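Local structure of protein XoxI (Bacillus cereus ATCC 14579, 3CNW) at residues D56-R61 with N78-V83; Y72-M77 with T84-T89; E11-P16 with S98-V103; P30-Y35 with D129-L134. The protein is of unknown function but belongs to the polyketide cyclase and lipid transport family with a Bet v 1-like fold, so it probably binds a hydrophobic ligand. One frame throughout, in Å; residues are numbered along the deposited sequence.

Interaction 1 (D56-R61 with N78-V83); sequences DTIIER and NAPFPV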
loop_
_atom_site.group_PDB
_atom_site.type_symbol
_atom_site.label_atom_id
_atom_site.label_comp_id
_atom_site.label_asym_id
_atom_site.label_seq_id
_atom_site.Cartn_x
_atom_site.Cartn_y
_atom_site.Cartn_z
ATOM N N ASP A 56 3.652 12.914 20.649
ATOM C CA ASP A 56 2.229 12.708 20.394
ATOM C C ASP A 56 2.102 11.550 19.413
ATOM O O ASP A 56 3.015 11.296 18.630
ATOM C CB ASP A 56 1.582 13.953 19.779
ATOM C CG ASP A 56 1.118 14.958 20.827
ATOM O OD1 ASP A 56 0.272 14.598 21.680
ATOM O OD2 ASP A 56 1.593 16.115 20.790
ATOM N N THR A 57 0.976 10.848 19.458
ATOM C CA THR A 57 0.750 9.721 18.565
ATOM C C THR A 57 -0.112 10.163 17.399
ATOM O O THR A 57 -1.090 10.876 17.578
ATOM C CB THR A 57 0.025 8.542 19.280
ATOM O OG1 THR A 57 0.879 7.993 20.290
ATOM C CG2 THR A 57 -0.339 7.433 18.280
ATOM N N ILE A 58 0.251 9.735 16.201
ATOM C CA ILE A 58 -0.518 10.078 15.012
ATOM C C ILE A 58 -0.842 8.784 14.270
ATOM O O ILE A 58 0.060 8.058 13.847
ATOM C CB ILE A 58 0.289 11.038 14.096
ATOM C CG1 ILE A 58 0.545 12.355 14.835
ATOM C CG2 ILE A 58 -0.467 11.291 12.784
ATOM C CD1 ILE A 58 1.687 13.158 14.273
ATOM N N ILE A 59 -2.129 8.483 14.131
ATOM C CA ILE A 59 -2.532 7.263 13.439
ATOM C C ILE A 59 -3.197 7.585 12.114
ATOM O O ILE A 59 -4.201 8.282 12.070
ATOM C CB ILE A 59 -3.491 6.426 14.306
ATOM C CG1 ILE A 59 -2.805 6.085 15.641
ATOM C CG2 ILE A 59 -3.880 5.157 13.576
ATOM C CD1 ILE A 59 -3.728 5.474 16.684
ATOM N N GLU A 60 -2.632 7.071 11.030
ATOM C CA GLU A 60 -3.184 7.335 9.710
ATOM C C GLU A 60 -3.461 6.056 8.933
ATOM O O GLU A 60 -2.858 5.014 9.178
ATOM C CB GLU A 60 -2.226 8.234 8.919
ATOM C CG GLU A 60 -1.767 9.467 9.679
ATOM C CD GLU A 60 -0.781 10.314 8.888
ATOM O OE1 GLU A 60 0.046 9.737 8.137
ATOM O OE2 GLU A 60 -0.826 11.558 9.032
ATOM N N ARG A 61 -4.375 6.144 7.981
ATOM C CA ARG A 61 -4.735 4.992 7.188
ATOM C C ARG A 61 -4.473 5.207 5.706
ATOM O O ARG A 61 -4.763 6.273 5.159
ATOM C CB ARG A 61 -6.212 4.652 7.412
ATOM C CG ARG A 61 -6.883 3.959 6.240
ATOM C CD ARG A 61 -8.170 3.303 6.673
ATOM N NE ARG A 61 -7.906 1.996 7.263
ATOM C CZ ARG A 61 -8.367 1.601 8.441
ATOM N NH1 ARG A 61 -9.119 2.414 9.169
ATOM N NH2 ARG A 61 -8.082 0.389 8.884
ATOM N N ASN A 78 -6.714 9.251 13.804
ATOM C CA ASN A 78 -6.635 9.936 15.079
ATOM C C ASN A 78 -5.281 10.610 15.267
ATOM O O ASN A 78 -4.231 10.006 15.058
ATOM C CB ASN A 78 -6.896 8.956 16.226
ATOM C CG ASN A 78 -7.149 9.662 17.547
ATOM O OD1 ASN A 78 -8.081 10.469 17.673
ATOM N ND2 ASN A 78 -6.320 9.365 18.541
ATOM N N ALA A 79 -5.318 11.878 15.651
ATOM C CA ALA A 79 -4.103 12.644 15.893
ATOM C C ALA A 79 -4.481 13.831 16.763
ATOM O O ALA A 79 -5.664 14.088 16.989
ATOM C CB ALA A 79 -3.506 13.125 14.579
ATOM N N PRO A 80 -3.484 14.562 17.274
ATOM C CA PRO A 80 -3.780 15.722 18.118
ATOM C C PRO A 80 -4.044 16.978 17.289
ATOM O O PRO A 80 -4.371 18.024 17.832
ATOM C CB PRO A 80 -2.521 15.847 18.962
ATOM C CG PRO A 80 -1.448 15.477 17.970
ATOM C CD PRO A 80 -2.041 14.248 17.305
ATOM N N PHE A 81 -3.897 16.867 15.973
ATOM C CA PHE A 81 -4.106 18.003 15.077
ATOM C C PHE A 81 -5.518 18.536 15.142
ATOM O O PHE A 81 -6.467 17.769 15.284
ATOM C CB PHE A 81 -3.812 17.597 13.644
ATOM C CG PHE A 81 -2.421 17.115 13.440
ATOM C CD1 PHE A 81 -1.348 17.820 13.986
ATOM C CD2 PHE A 81 -2.164 15.986 12.671
ATOM C CE1 PHE A 81 -0.039 17.410 13.770
ATOM C CE2 PHE A 81 -0.858 15.563 12.445
ATOM C CZ PHE A 81 0.207 16.284 12.997
ATOM N N PRO A 82 -5.683 19.860 15.015
ATOM C CA PRO A 82 -7.013 20.465 15.066
ATOM C C PRO A 82 -7.727 20.484 13.717
ATOM O O PRO A 82 -8.038 21.544 13.186
ATOM C CB PRO A 82 -6.719 21.865 15.587
ATOM C CG PRO A 82 -5.444 22.192 14.896
ATOM C CD PRO A 82 -4.639 20.903 15.038
ATOM N N VAL A 83 -7.984 19.304 13.168
ATOM C CA VAL A 83 -8.676 19.185 11.891
ATOM C C VAL A 83 -9.458 17.892 11.882
ATOM O O VAL A 83 -9.298 17.064 12.773
ATOM C CB VAL A 83 -7.697 19.135 10.666
ATOM C CG1 VAL A 83 -6.862 20.404 10.599
ATOM C CG2 VAL A 83 -6.807 17.884 10.741
#
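I59 and N78 face each other as an antiparallel hydrogen-bonded pair, where the strand beginning at T57 meets the chain that has just left strand 71-76. Two backbone bonds join them. I59 N gives a short, nearly straight one to N78 O (2.8 Å, 171° at the hydrogen). N78 N returns a longer one to I59 O, at 3.2 Å. I59 O also receives the N-H of M77, so two successive amides converge on a single carbonyl opposite them, the pattern of a classic beta bulge where the chain turns its corner.

The apolar contacts radiate from I58, whose side chain lies on the other side of the strand from that of I59. With CG1 anti to the carbonyl carbon (chi1 -63°), its two branches spread over A79 and P80. CG2 meets A79 CB at 4.0 Å, while CG1 lies 4.0 Å from P80 CD. CD1 goes furthest and comes to 3.7 Å from F81 CZ, the isoleucine crossing the phenylalanine at about a right angle. F81 is fixed on another side by an edge-to-face meeting with F123 of helix 116-139. Nearer the surface, P80 CD sits 3.5 Å from T57 O, and D56 CB touches P80 CG at 3.8 Å.

P80 has no amide hydrogen to offer a strand partner, and the pairing does not continue past N78. Backbone bonds therefore secure one end of this surface contact, whereas beyond them the loop is held by hydrophobic contact with I58 and by the CG and CD methylenes of P80.

Interaction 2 (Y72-M77 with T84-T89); sequences YTYSIM and TNYLST
Y74 and Y86 meet across the beta hairpin of strands 71-76 and 83-94, part of the antiparallel sheet that curves round the long helix in this Bet v 1-like, helix-grip fold. Y86 loses the most surface. Its CG is anti to the backbone N (chi1 -177°), which brings the ring beneath I76: CD1 of I76 lies over one face, 3.9 Å from the ring centroid, in a CH-pi contact. Y74 comes to the rim of the same ring, with its CE1 near the ring plane and 3.7 Å from Y86 CE2; the two planes are inclined at 54°. A tyrosine suits both places because it fills the inner side of the sheet yet carries a hydroxyl for polar company, which for Y86 OH includes Y127 of helix 116-139.

S88 pairs with Y74 through two backbone bonds, Y74 N to S88 O at 2.9 Å and S88 N to Y74 O at 3.0 Å. Being small, it lets the Y74 ring settle against it, S88 CB lying 3.4 Å from Y74 CZ, while its OG bonds to the carbonyl of S106. A single water links the two phenols, 2.8 Å from Y74 OH and 3.0 Å from Y86 OH.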
loop_
_atom_site.group_PDB
_atom_site.type_symbol
_atom_site.label_atom_id
_atom_site.label_comp_id
_atom_site.label_asym_id
_atom_site.label_seq_id
_atom_site.Cartn_x
_atom_site.Cartn_y
_atom_site.Cartn_z
ATOM N N TYR A 72 0.589 8.072 -3.212
ATOM C CA TYR A 72 -0.233 7.380 -2.241
ATOM C C TYR A 72 -1.026 8.442 -1.491
ATOM O O TYR A 72 -0.561 9.577 -1.305
ATOM C CB TYR A 72 0.605 6.469 -1.319
ATOM C CG TYR A 72 1.385 7.103 -0.195
ATOM C CD1 TYR A 72 0.756 7.513 0.977
ATOM C CD2 TYR A 72 2.772 7.232 -0.276
ATOM C CE1 TYR A 72 1.483 8.029 2.046
ATOM C CE2 TYR A 72 3.509 7.752 0.789
ATOM C CZ TYR A 72 2.860 8.146 1.943
ATOM O OH TYR A 72 3.582 8.659 2.992
ATOM N N THR A 73 -2.251 8.077 -1.128
ATOM C CA THR A 73 -3.174 8.959 -0.433
ATOM C C THR A 73 -3.520 8.313 0.901
ATOM O O THR A 73 -3.750 7.106 0.966
ATOM C CB THR A 73 -4.481 9.145 -1.271
ATOM O OG1 THR A 73 -4.191 9.887 -2.465
ATOM C CG2 THR A 73 -5.544 9.867 -0.474
ATOM N N TYR A 74 -3.573 9.121 1.954
ATOM C CA TYR A 74 -3.879 8.626 3.282
ATOM C C TYR A 74 -4.734 9.612 4.064
ATOM O O TYR A 74 -4.758 10.814 3.776
ATOM C CB TYR A 74 -2.585 8.354 4.048
ATOM C CG TYR A 74 -1.816 9.608 4.377
ATOM C CD1 TYR A 74 -1.965 10.238 5.613
ATOM C CD2 TYR A 74 -0.967 10.189 3.445
ATOM C CE1 TYR A 74 -1.282 11.425 5.911
ATOM C CE2 TYR A 74 -0.282 11.377 3.730
ATOM C CZ TYR A 74 -0.447 11.987 4.962
ATOM O OH TYR A 74 0.209 13.167 5.234
ATOM N N SER A 75 -5.422 9.086 5.069
ATOM C CA SER A 75 -6.286 9.883 5.919
ATOM C C SER A 75 -5.870 9.712 7.370
ATOM O O SER A 75 -5.153 8.771 7.725
ATOM C CB SER A 75 -7.738 9.439 5.750
ATOM O OG SER A 75 -7.876 8.053 6.018
ATOM N N ILE A 76 -6.328 10.631 8.210
ATOM C CA ILE A 76 -6.017 10.576 9.623
ATOM C C ILE A 76 -7.137 9.923 10.395
ATOM O O ILE A 76 -8.269 10.365 10.315
ATOM C CB ILE A 76 -5.797 11.981 10.204
ATOM C CG1 ILE A 76 -4.398 12.471 9.861
ATOM C CG2 ILE A 76 -6.006 11.964 11.723
ATOM C CD1 ILE A 76 -4.095 13.845 10.427
HETATM N N MSE A 77 -6.823 8.866 11.136
HETATM C CA MSE A 77 -7.833 8.195 11.945
HETATM C C MSE A 77 -7.886 8.885 13.290
HETATM O O MSE A 77 -8.961 9.087 13.847
HETATM C CB MSE A 77 -7.485 6.731 12.141
HETATM C CG MSE A 77 -7.810 5.885 10.939
HETATM SE SE MSE A 77 -7.030 4.142 11.096
HETATM C CE MSE A 77 -8.286 3.354 12.349
ATOM N N THR A 84 -10.300 17.733 10.865
ATOM C CA THR A 84 -11.100 16.530 10.677
ATOM C C THR A 84 -11.295 16.387 9.160
ATOM O O THR A 84 -11.090 17.352 8.411
ATOM C CB THR A 84 -12.462 16.635 11.429
ATOM O OG1 THR A 84 -13.092 15.353 11.462
ATOM C CG2 THR A 84 -13.389 17.634 10.753
ATOM N N ASN A 85 -11.658 15.195 8.703
ATOM C CA ASN A 85 -11.834 14.950 7.267
ATOM C C ASN A 85 -10.501 15.168 6.549
ATOM O O ASN A 85 -10.469 15.573 5.392
ATOM C CB ASN A 85 -12.874 15.894 6.657
ATOM C CG ASN A 85 -14.202 15.856 7.382
ATOM O OD1 ASN A 85 -14.772 14.786 7.604
ATOM N ND2 ASN A 85 -14.715 17.031 7.738
ATOM N N TYR A 86 -9.400 14.900 7.242
ATOM C CA TYR A 86 -8.073 15.079 6.667
ATOM C C TYR A 86 -7.762 14.096 5.543
ATOM O O TYR A 86 -7.960 12.892 5.687
ATOM C CB TYR A 86 -7.010 14.917 7.750
ATOM C CG TYR A 86 -5.603 15.159 7.260
ATOM C CD1 TYR A 86 -5.098 16.456 7.147
ATOM C CD2 TYR A 86 -4.760 14.101 6.958
ATOM C CE1 TYR A 86 -3.778 16.686 6.763
ATOM C CE2 TYR A 86 -3.436 14.322 6.572
ATOM C CZ TYR A 86 -2.952 15.613 6.481
ATOM O OH TYR A 86 -1.635 15.836 6.150
ATOM N N LEU A 87 -7.246 14.614 4.437
ATOM C CA LEU A 87 -6.868 13.780 3.296
ATOM C C LEU A 87 -5.550 14.349 2.772
ATOM O O LEU A 87 -5.412 15.564 2.668
ATOM C CB LEU A 87 -7.937 13.851 2.204
ATOM C CG LEU A 87 -8.553 12.519 1.766
ATOM C CD1 LEU A 87 -9.145 12.687 0.369
ATOM C CD2 LEU A 87 -7.511 11.424 1.748
ATOM N N SER A 88 -4.585 13.489 2.461
ATOM C CA SER A 88 -3.292 13.950 1.962
ATOM C C SER A 88 -2.691 12.963 0.973
ATOM O O SER A 88 -2.774 11.746 1.156
ATOM C CB SER A 88 -2.310 14.165 3.113
ATOM O OG SER A 88 -1.096 14.698 2.625
ATOM N N THR A 89 -2.072 13.496 -0.072
ATOM C CA THR A 89 -1.481 12.663 -1.094
ATOM C C THR A 89 -0.094 13.159 -1.451
ATOM O O THR A 89 0.134 14.359 -1.546
ATOM C CB THR A 89 -2.372 12.649 -2.350
ATOM O OG1 THR A 89 -1.629 12.151 -3.471
ATOM C CG2 THR A 89 -2.862 14.036 -2.650
HETATM O O HOH W 1 0.297 14.167 7.815
HETATM O O HOH W 2 -9.473 13.467 9.559
HETATM O O HOH W 3 -9.654 11.662 7.706
#

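Interaction 3 (E11-P16 with S98-V103); sequences EIFGSP and SNTSLV
I12 and S101 form an antiparallel hydrogen-bonded pair, with I12 N bound to S101 O at 2.8 Å and S101 N to I12 O at 2.9 Å. This joins strand 4-12, at one margin of the chain's sheet, to strand 101-111 just before the first strand gives way to helix 16-23.

On the inner side, I12 CD1 packs against V103 CG2 at 3.8 Å, and both residues also meet V19 of that helix. The outward side carries E11, whose methylene CG rests 3.9 Å from L102 CD1 while the extended chain takes the carboxylate onward. S101 turns OG between its backbone N and carbonyl carbon (chi1 49°), where it donates to G14 O at 2.7 Å from 20° off the carbonyl plane. Its CB meanwhile touches P16 CG at 3.7 Å. P16 suits the first turn of the helix, where a backbone N-H would have no helical acceptor, and S15 OG caps the N-H of Q18 as N-cap.

The pairing thus passes from backbone to side chain: once the strand bonds stop, a serine hydroxyl holds the turning chain, anchoring the start of the helix to the sheet.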
loop_
_atom_site.group_PDB
_atom_site.type_symbol
_atom_site.label_atom_id
_atom_site.label_comp_id
_atom_site.label_asym_id
_atom_site.label_seq_id
_atom_site.Cartn_x
_atom_site.Cartn_y
_atom_site.Cartn_z
ATOM N N GLU A 11 11.610 20.450 -6.102
ATOM C CA GLU A 11 12.354 19.703 -7.099
ATOM C C GLU A 11 13.519 19.052 -6.378
ATOM O O GLU A 11 14.165 19.677 -5.544
ATOM C CB GLU A 11 12.858 20.627 -8.205
ATOM C CG GLU A 11 11.755 21.124 -9.118
ATOM C CD GLU A 11 12.259 22.055 -10.214
ATOM O OE1 GLU A 11 13.175 21.649 -10.972
ATOM O OE2 GLU A 11 11.736 23.188 -10.323
ATOM N N ILE A 12 13.762 17.782 -6.678
ATOM C CA ILE A 12 14.841 17.050 -6.029
ATOM C C ILE A 12 15.786 16.526 -7.091
ATOM O O ILE A 12 15.349 16.168 -8.180
ATOM C CB ILE A 12 14.293 15.842 -5.200
ATOM C CG1 ILE A 12 13.511 16.341 -3.979
ATOM C CG2 ILE A 12 15.446 14.956 -4.716
ATOM C CD1 ILE A 12 12.265 17.072 -4.292
ATOM N N PHE A 13 17.077 16.496 -6.778
ATOM C CA PHE A 13 18.065 15.975 -7.713
ATOM C C PHE A 13 18.106 14.463 -7.559
ATOM O O PHE A 13 18.959 13.910 -6.856
ATOM C CB PHE A 13 19.459 16.558 -7.448
ATOM C CG PHE A 13 19.582 18.015 -7.805
ATOM C CD1 PHE A 13 19.490 18.434 -9.138
ATOM C CD2 PHE A 13 19.800 18.975 -6.811
ATOM C CE1 PHE A 13 19.600 19.796 -9.476
ATOM C CE2 PHE A 13 19.911 20.340 -7.137
ATOM C CZ PHE A 13 19.817 20.749 -8.472
ATOM N N GLY A 14 17.154 13.810 -8.218
ATOM C CA GLY A 14 17.053 12.365 -8.196
ATOM C C GLY A 14 15.944 11.963 -9.149
ATOM O O GLY A 14 14.896 12.606 -9.165
ATOM N N SER A 15 16.167 10.921 -9.952
ATOM C CA SER A 15 15.147 10.467 -10.896
ATOM C C SER A 15 13.859 10.222 -10.135
ATOM O O SER A 15 13.885 9.969 -8.936
ATOM C CB SER A 15 15.565 9.164 -11.587
ATOM O OG SER A 15 15.499 8.062 -10.693
ATOM N N PRO A 16 12.711 10.310 -10.819
ATOM C CA PRO A 16 11.454 10.077 -10.106
ATOM C C PRO A 16 11.433 8.724 -9.396
ATOM O O PRO A 16 10.850 8.590 -8.319
ATOM C CB PRO A 16 10.408 10.177 -11.216
ATOM C CG PRO A 16 11.020 11.202 -12.144
ATOM C CD PRO A 16 12.463 10.758 -12.202
ATOM N N SER A 98 15.937 14.155 -16.697
ATOM C CA SER A 98 15.611 12.754 -16.522
ATOM C C SER A 98 16.083 12.232 -15.165
ATOM O O SER A 98 15.665 11.157 -14.737
ATOM C CB SER A 98 16.244 11.922 -17.640
ATOM O OG SER A 98 17.655 11.930 -17.531
ATOM N N ASN A 99 16.953 12.982 -14.491
ATOM C CA ASN A 99 17.448 12.555 -13.185
ATOM C C ASN A 99 17.079 13.520 -12.056
ATOM O O ASN A 99 17.767 13.588 -11.035
ATOM C CB ASN A 99 18.966 12.332 -13.232
ATOM C CG ASN A 99 19.755 13.626 -13.425
ATOM O OD1 ASN A 99 19.278 14.584 -14.038
ATOM N ND2 ASN A 99 20.983 13.645 -12.911
ATOM N N THR A 100 16.013 14.289 -12.268
ATOM C CA THR A 100 15.490 15.199 -11.248
ATOM C C THR A 100 13.995 14.943 -11.214
ATOM O O THR A 100 13.429 14.317 -12.116
ATOM C CB THR A 100 15.700 16.705 -11.567
ATOM O OG1 THR A 100 14.936 17.073 -12.727
ATOM C CG2 THR A 100 17.180 17.006 -11.779
ATOM N N SER A 101 13.338 15.419 -10.175
ATOM C CA SER A 101 11.922 15.177 -10.079
ATOM C C SER A 101 11.219 16.217 -9.252
ATOM O O SER A 101 11.844 16.967 -8.491
ATOM C CB SER A 101 11.678 13.780 -9.504
ATOM O OG SER A 101 12.451 13.562 -8.347
ATOM N N LEU A 102 9.905 16.261 -9.417
ATOM C CA LEU A 102 9.083 17.213 -8.692
ATOM C C LEU A 102 8.179 16.477 -7.726
ATOM O O LEU A 102 7.287 15.749 -8.142
ATOM C CB LEU A 102 8.242 18.015 -9.680
ATOM C CG LEU A 102 7.277 19.019 -9.069
ATOM C CD1 LEU A 102 8.054 20.085 -8.327
ATOM C CD2 LEU A 102 6.436 19.633 -10.165
ATOM N N VAL A 103 8.411 16.659 -6.435
ATOM C CA VAL A 103 7.572 15.998 -5.451
ATOM C C VAL A 103 6.471 16.944 -4.981
ATOM O O VAL A 103 6.721 18.122 -4.744
ATOM C CB VAL A 103 8.402 15.528 -4.235
ATOM C CG1 VAL A 103 7.489 14.891 -3.200
ATOM C CG2 VAL A 103 9.470 14.533 -4.692
#

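Interaction 4 (P30-Y35 with D129-L134); sequences PDWLPY and DGLKAL
P34 packs on helix 116-139 where D129 and A133, one turn apart, form a shallow step. Its CD is 3.3 Å from D129 OD2 and 3.6 Å from A133 CB: the carboxylate lies over one face of the proline ring, and the methyl of A133 meets its CD-CG edge. A133 is small enough to keep the step open, and its CB also rests 3.5 Å from W32 O.

The deeper hollow is at G130. With only hydrogens on its CA, the helix surface dips there, and L33 enters as the bump: its CD1 comes to 3.5 Å from G130 CA. W32 approaches from the neighbouring side. Its CG stands between the backbone N and the carbonyl carbon (chi1 63°), which swings the indole against the helix, so that G130 O lies at the ring edge, in plane, 3.5 Å from W32 CE3. W32 CE3 also lies 4.2 Å from L134 CB, and the indole continues onto L22 and I23 of helix 16-23. A tryptophan suits this place because one broad group spans two helices.

Polar contact is slight. D129 CG is anti to its own backbone N, and this carries OD2 out to Y35 N, a bent and weak bond of 3.2 Å at 126°. The loop is therefore held to the long helix mainly by complementary shape, glycine and alanine supplying the hollows and tryptophan, leucine and proline the bumps, with one carboxylate at the margin adding only a weak bond to Y35 N.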
loop_
_atom_site.group_PDB
_atom_site.type_symbol
_atom_site.label_atom_id
_atom_site.label_comp_id
_atom_site.label_asym_id
_atom_site.label_seq_id
_atom_site.Cartn_x
_atom_site.Cartn_y
_atom_site.Cartn_z
ATOM N N PRO A 30 10.126 8.208 8.746
ATOM C CA PRO A 30 11.327 8.555 9.512
ATOM C C PRO A 30 12.630 8.500 8.702
ATOM O O PRO A 30 13.672 8.963 9.171
ATOM C CB PRO A 30 11.293 7.581 10.697
ATOM C CG PRO A 30 10.473 6.435 10.198
ATOM C CD PRO A 30 9.398 7.096 9.379
ATOM N N ASP A 31 12.577 7.952 7.487
ATOM C CA ASP A 31 13.776 7.910 6.644
ATOM C C ASP A 31 14.018 9.260 5.975
ATOM O O ASP A 31 15.086 9.477 5.412
ATOM C CB ASP A 31 13.676 6.874 5.515
ATOM C CG ASP A 31 13.641 5.447 6.010
ATOM O OD1 ASP A 31 14.423 5.097 6.926
ATOM O OD2 ASP A 31 12.834 4.661 5.447
ATOM N N TRP A 32 13.044 10.166 6.016
ATOM C CA TRP A 32 13.230 11.447 5.340
ATOM C C TRP A 32 12.487 12.665 5.897
ATOM O O TRP A 32 12.775 13.804 5.515
ATOM C CB TRP A 32 12.847 11.287 3.878
ATOM C CG TRP A 32 11.398 10.931 3.685
ATOM C CD1 TRP A 32 10.843 9.693 3.770
ATOM C CD2 TRP A 32 10.333 11.833 3.352
ATOM N NE1 TRP A 32 9.491 9.758 3.500
ATOM C CE2 TRP A 32 9.152 11.057 3.237
ATOM C CE3 TRP A 32 10.263 13.217 3.126
ATOM C CZ2 TRP A 32 7.906 11.629 2.909
ATOM C CZ3 TRP A 32 9.020 13.781 2.798
ATOM C CH2 TRP A 32 7.864 12.979 2.690
ATOM N N LEU A 33 11.523 12.433 6.777
ATOM C CA LEU A 33 10.747 13.524 7.351
ATOM C C LEU A 33 11.164 13.769 8.789
ATOM O O LEU A 33 10.794 13.011 9.676
ATOM C CB LEU A 33 9.254 13.184 7.290
ATOM C CG LEU A 33 8.267 14.043 8.084
ATOM C CD1 LEU A 33 8.344 15.491 7.674
ATOM C CD2 LEU A 33 6.884 13.508 7.831
ATOM N N PRO A 34 11.921 14.847 9.039
ATOM C CA PRO A 34 12.379 15.168 10.388
ATOM C C PRO A 34 11.270 15.168 11.437
ATOM O O PRO A 34 11.488 14.795 12.585
ATOM C CB PRO A 34 13.013 16.551 10.217
ATOM C CG PRO A 34 13.504 16.538 8.815
ATOM C CD PRO A 34 12.338 15.900 8.090
ATOM N N TYR A 35 10.077 15.581 11.032
ATOM C CA TYR A 35 8.935 15.664 11.932
ATOM C C TYR A 35 8.422 14.324 12.471
ATOM O O TYR A 35 7.715 14.292 13.480
ATOM C CB TYR A 35 7.795 16.381 11.220
ATOM C CG TYR A 35 6.627 16.659 12.114
ATOM C CD1 TYR A 35 6.710 17.617 13.122
ATOM C CD2 TYR A 35 5.428 15.980 11.949
ATOM C CE1 TYR A 35 5.619 17.899 13.946
ATOM C CE2 TYR A 35 4.328 16.252 12.766
ATOM C CZ TYR A 35 4.431 17.214 13.761
ATOM O OH TYR A 35 3.337 17.488 14.562
ATOM N N ASP A 129 8.855 21.012 5.778
ATOM C CA ASP A 129 9.909 20.413 6.589
ATOM C C ASP A 129 10.440 19.146 5.916
ATOM O O ASP A 129 11.654 18.974 5.749
ATOM C CB ASP A 129 9.355 20.070 7.973
ATOM C CG ASP A 129 10.365 19.374 8.850
ATOM O OD1 ASP A 129 11.374 20.018 9.230
ATOM O OD2 ASP A 129 10.149 18.180 9.161
ATOM N N GLY A 130 9.518 18.271 5.520
ATOM C CA GLY A 130 9.889 17.025 4.878
ATOM C C GLY A 130 10.408 17.157 3.455
ATOM O O GLY A 130 11.376 16.494 3.092
ATOM N N LEU A 131 9.775 17.995 2.637
ATOM C CA LEU A 131 10.244 18.153 1.264
ATOM C C LEU A 131 11.628 18.816 1.212
ATOM O O LEU A 131 12.439 18.513 0.324
ATOM C CB LEU A 131 9.254 18.976 0.427
ATOM C CG LEU A 131 7.845 18.428 0.166
ATOM C CD1 LEU A 131 7.248 19.190 -1.003
ATOM C CD2 LEU A 131 7.883 16.945 -0.161
ATOM N N LYS A 132 11.890 19.719 2.159
ATOM C CA LYS A 132 13.170 20.419 2.226
ATOM C C LYS A 132 14.256 19.436 2.656
ATOM O O LYS A 132 15.339 19.404 2.068
ATOM C CB LYS A 132 13.082 21.578 3.211
ATOM C CG LYS A 132 14.329 22.448 3.302
ATOM C CD LYS A 132 14.319 23.570 2.291
ATOM C CE LYS A 132 14.696 23.092 0.915
ATOM N NZ LYS A 132 14.549 24.203 -0.064
ATOM N N ALA A 133 13.975 18.622 3.670
ATOM C CA ALA A 133 14.963 17.641 4.119
ATOM C C ALA A 133 15.252 16.700 2.948
ATOM O O ALA A 133 16.399 16.357 2.680
ATOM C CB ALA A 133 14.432 16.863 5.294
ATOM N N LEU A 134 14.198 16.303 2.247
ATOM C CA LEU A 134 14.338 15.417 1.100
ATOM C C LEU A 134 15.251 16.070 0.051
ATOM O O LEU A 134 16.130 15.412 -0.507
ATOM C CB LEU A 134 12.950 15.116 0.511
ATOM C CG LEU A 134 12.825 14.168 -0.681
ATOM C CD1 LEU A 134 13.523 12.844 -0.380
ATOM C CD2 LEU A 134 11.344 13.939 -1.001
#

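How the interactions relate
Interactions 1, 2 and 3 all belong to the same antiparallel sheet, whereas interaction 4 fastens a loop to the long helix. Interaction 1 lies at the surface; the other three are partly buried. Interactions 1 and 2 touch through strands 57-66 and 71-76, with R61 N bonding to S75 O; the second turns two tyrosines inward, with waters bridging both the hydroxyls and the parting strands. Interaction 3 sits across the chain's centre from both. Interaction 4 lies nearest that centre and has only one hydrogen bond between its segments, a weak one. It meets interaction 3 through V103 and L131, and interaction 1 where Y35 OH packs on F81 CE1. Backbone bonding thus dominates in the sheet, and shape against the helix.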